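Local coordinates for protein CRISPR-associated endonuclease Cas1 (Thermotoga maritima, PDB 4XTK) that probably acts as a metal-dependent endonuclease on double-stranded DNA in the CRISPR adaptive immune system, working as a homodimer that associates with Cas2, at residues Ile66-Phe71 against Gly79-Arg84. Sequence-based numbering, arbitrary orientation.
Sequences IPIHFF and GTFYPR
The imidazole of H69 meets T80 edge-on: OG1 lies in the ring plane beside ND1, 2.5 Å away, in a nearly straight hydrogen bond (168°) whose donor could be either group. The two side chains lie side by side from a non-hydrogen-bonded pair; with CG anti to its carbonyl carbon (chi1 -51°) the H69 ring lies alongside T80, and its turn about CB-CG (chi2 -72°) brings ND1 to the hydroxyl. T80 OG1 also bonds Y77 OH, so two partners grip it. T80 CG2 sits over the centre of one face of the Y82 ring, while P67 CB approaches that ring obliquely, 4.3 Å from Y82 CD1. The phenyl of F70, on the other side of the sheet, receives G79 O and F81 CB at its edge, the latter 4.3 Å from F70 CE2. Beside it I68 CG2 packs on F81 CB at 3.5 Å and reaches the F81 ring obliquely; L61 and L58 of helix 55-63 cover I68 and F81, respectively. P83 CD closes the far end, 3.7 Å from P67 CB. Three backbone bonds hold the strands together: I68 N to F81 O (3.2 Å), F81 N to I68 O (2.9 Å) and F70 N to G79 O (2.8 Å). Strand 68-71 also pairs in parallel with strand 42-47. Outermost within its own chain, strand 77-83 pairs antiparallel with a strand of the second subunit, where F228 of that subunit meets the Y82 ring edge-to-face. The contact is thus an antiparallel beta hairpin in the N-terminal beta domain of Cas1, where it helps carry one sheet across the interface of the homodimer.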
# COMPACT_ATOMS: atom_id res chain seq x y z
N ILE E 66 -14.84 6.65 -1.29
CA ILE E 66 -14.49 5.68 -2.32
C ILE E 66 -13.07 5.89 -2.82
O ILE E 66 -12.79 6.89 -3.48
CB ILE E 66 -15.43 5.77 -3.53
CG1 ILE E 66 -16.87 5.46 -3.12
CG2 ILE E 66 -14.95 4.86 -4.64
CD1 ILE E 66 -17.87 5.71 -4.21
N PRO E 67 -12.16 4.95 -2.51
CA PRO E 67 -10.81 5.08 -3.05
C PRO E 67 -10.78 4.65 -4.50
O PRO E 67 -11.65 3.91 -4.96
CB PRO E 67 -9.99 4.13 -2.17
CG PRO E 67 -10.98 3.23 -1.49
CD PRO E 67 -12.37 3.65 -1.87
N ILE E 68 -9.79 5.15 -5.23
CA ILE E 68 -9.64 4.80 -6.63
C ILE E 68 -8.22 4.29 -6.86
O ILE E 68 -7.24 4.96 -6.53
CB ILE E 68 -9.98 5.99 -7.56
CG1 ILE E 68 -9.72 5.66 -9.02
CG2 ILE E 68 -9.22 7.25 -7.16
CD1 ILE E 68 -10.28 6.71 -9.95
N HIS E 69 -8.13 3.07 -7.38
CA HIS E 69 -6.85 2.42 -7.65
C HIS E 69 -6.43 2.60 -9.10
O HIS E 69 -7.26 2.50 -10.01
CB HIS E 69 -6.91 0.92 -7.32
CG HIS E 69 -7.44 0.62 -5.95
ND1 HIS E 69 -6.71 0.86 -4.81
CD2 HIS E 69 -8.61 0.07 -5.55
CE1 HIS E 69 -7.42 0.49 -3.75
NE2 HIS E 69 -8.57 -0.00 -4.18
N PHE E 70 -5.15 2.84 -9.33
CA PHE E 70 -4.65 3.08 -10.68
C PHE E 70 -3.71 1.97 -11.14
O PHE E 70 -2.84 1.52 -10.40
CB PHE E 70 -3.94 4.44 -10.75
CG PHE E 70 -4.86 5.61 -10.52
CD1 PHE E 70 -5.57 6.16 -11.57
CD2 PHE E 70 -5.03 6.15 -9.25
CE1 PHE E 70 -6.41 7.24 -11.37
CE2 PHE E 70 -5.87 7.22 -9.04
CZ PHE E 70 -6.57 7.76 -10.10
N PHE E 71 -3.89 1.53 -12.39
CA PHE E 71 -3.05 0.50 -13.00
C PHE E 71 -2.56 0.96 -14.38
O PHE E 71 -3.25 1.70 -15.07
CB PHE E 71 -3.80 -0.82 -13.12
CG PHE E 71 -4.31 -1.35 -11.81
CD1 PHE E 71 -5.52 -0.90 -11.29
CD2 PHE E 71 -3.59 -2.29 -11.09
CE1 PHE E 71 -5.99 -1.38 -10.08
CE2 PHE E 71 -4.05 -2.77 -9.89
CZ PHE E 71 -5.26 -2.32 -9.38
N GLY E 79 -0.50 2.82 -7.98
CA GLY E 79 -0.86 3.50 -6.74
C GLY E 79 -2.35 3.74 -6.56
O GLY E 79 -3.16 3.44 -7.43
N THR E 80 -2.71 4.29 -5.40
CA THR E 80 -4.11 4.47 -5.04
C THR E 80 -4.36 5.86 -4.48
O THR E 80 -3.52 6.40 -3.75
CB THR E 80 -4.55 3.42 -3.98
OG1 THR E 80 -4.52 2.11 -4.55
CG2 THR E 80 -5.96 3.71 -3.46
N PHE E 81 -5.50 6.45 -4.83
CA PHE E 81 -5.95 7.65 -4.13
C PHE E 81 -6.83 7.22 -2.96
O PHE E 81 -7.93 6.71 -3.14
CB PHE E 81 -6.73 8.58 -5.07
CG PHE E 81 -7.47 9.67 -4.35
CD1 PHE E 81 -6.81 10.82 -3.94
CD2 PHE E 81 -8.82 9.54 -4.06
CE1 PHE E 81 -7.48 11.82 -3.26
CE2 PHE E 81 -9.50 10.54 -3.38
CZ PHE E 81 -8.83 11.68 -2.99
N TYR E 82 -6.32 7.43 -1.75
CA TYR E 82 -7.08 7.10 -0.55
C TYR E 82 -7.72 8.36 0.01
O TYR E 82 -7.03 9.33 0.30
CB TYR E 82 -6.19 6.46 0.52
CG TYR E 82 -5.72 5.05 0.22
CD1 TYR E 82 -6.54 3.95 0.47
CD2 TYR E 82 -4.45 4.82 -0.29
CE1 TYR E 82 -6.10 2.66 0.20
CE2 TYR E 82 -4.00 3.54 -0.55
CZ TYR E 82 -4.83 2.46 -0.30
OH TYR E 82 -4.37 1.19 -0.57
N PRO E 83 -9.06 8.35 0.15
CA PRO E 83 -9.72 9.48 0.81
C PRO E 83 -9.30 9.51 2.27
O PRO E 83 -8.80 8.50 2.77
CB PRO E 83 -11.21 9.15 0.67
CG PRO E 83 -11.29 8.10 -0.39
CD PRO E 83 -10.01 7.33 -0.29
N ARG E 84 -9.49 10.65 2.93
CA ARG E 84 -9.20 10.79 4.35
C ARG E 84 -9.79 9.61 5.10
O ARG E 84 -9.07 8.86 5.76
CB ARG E 84 -9.74 12.12 4.87
CG ARG E 84 -9.49 12.36 6.34
CD ARG E 84 -9.99 13.74 6.72
NE ARG E 84 -10.23 13.90 8.15
CZ ARG E 84 -11.29 13.41 8.78
NH1 ARG E 84 -12.20 12.72 8.11
NH2 ARG E 84 -11.43 13.61 10.09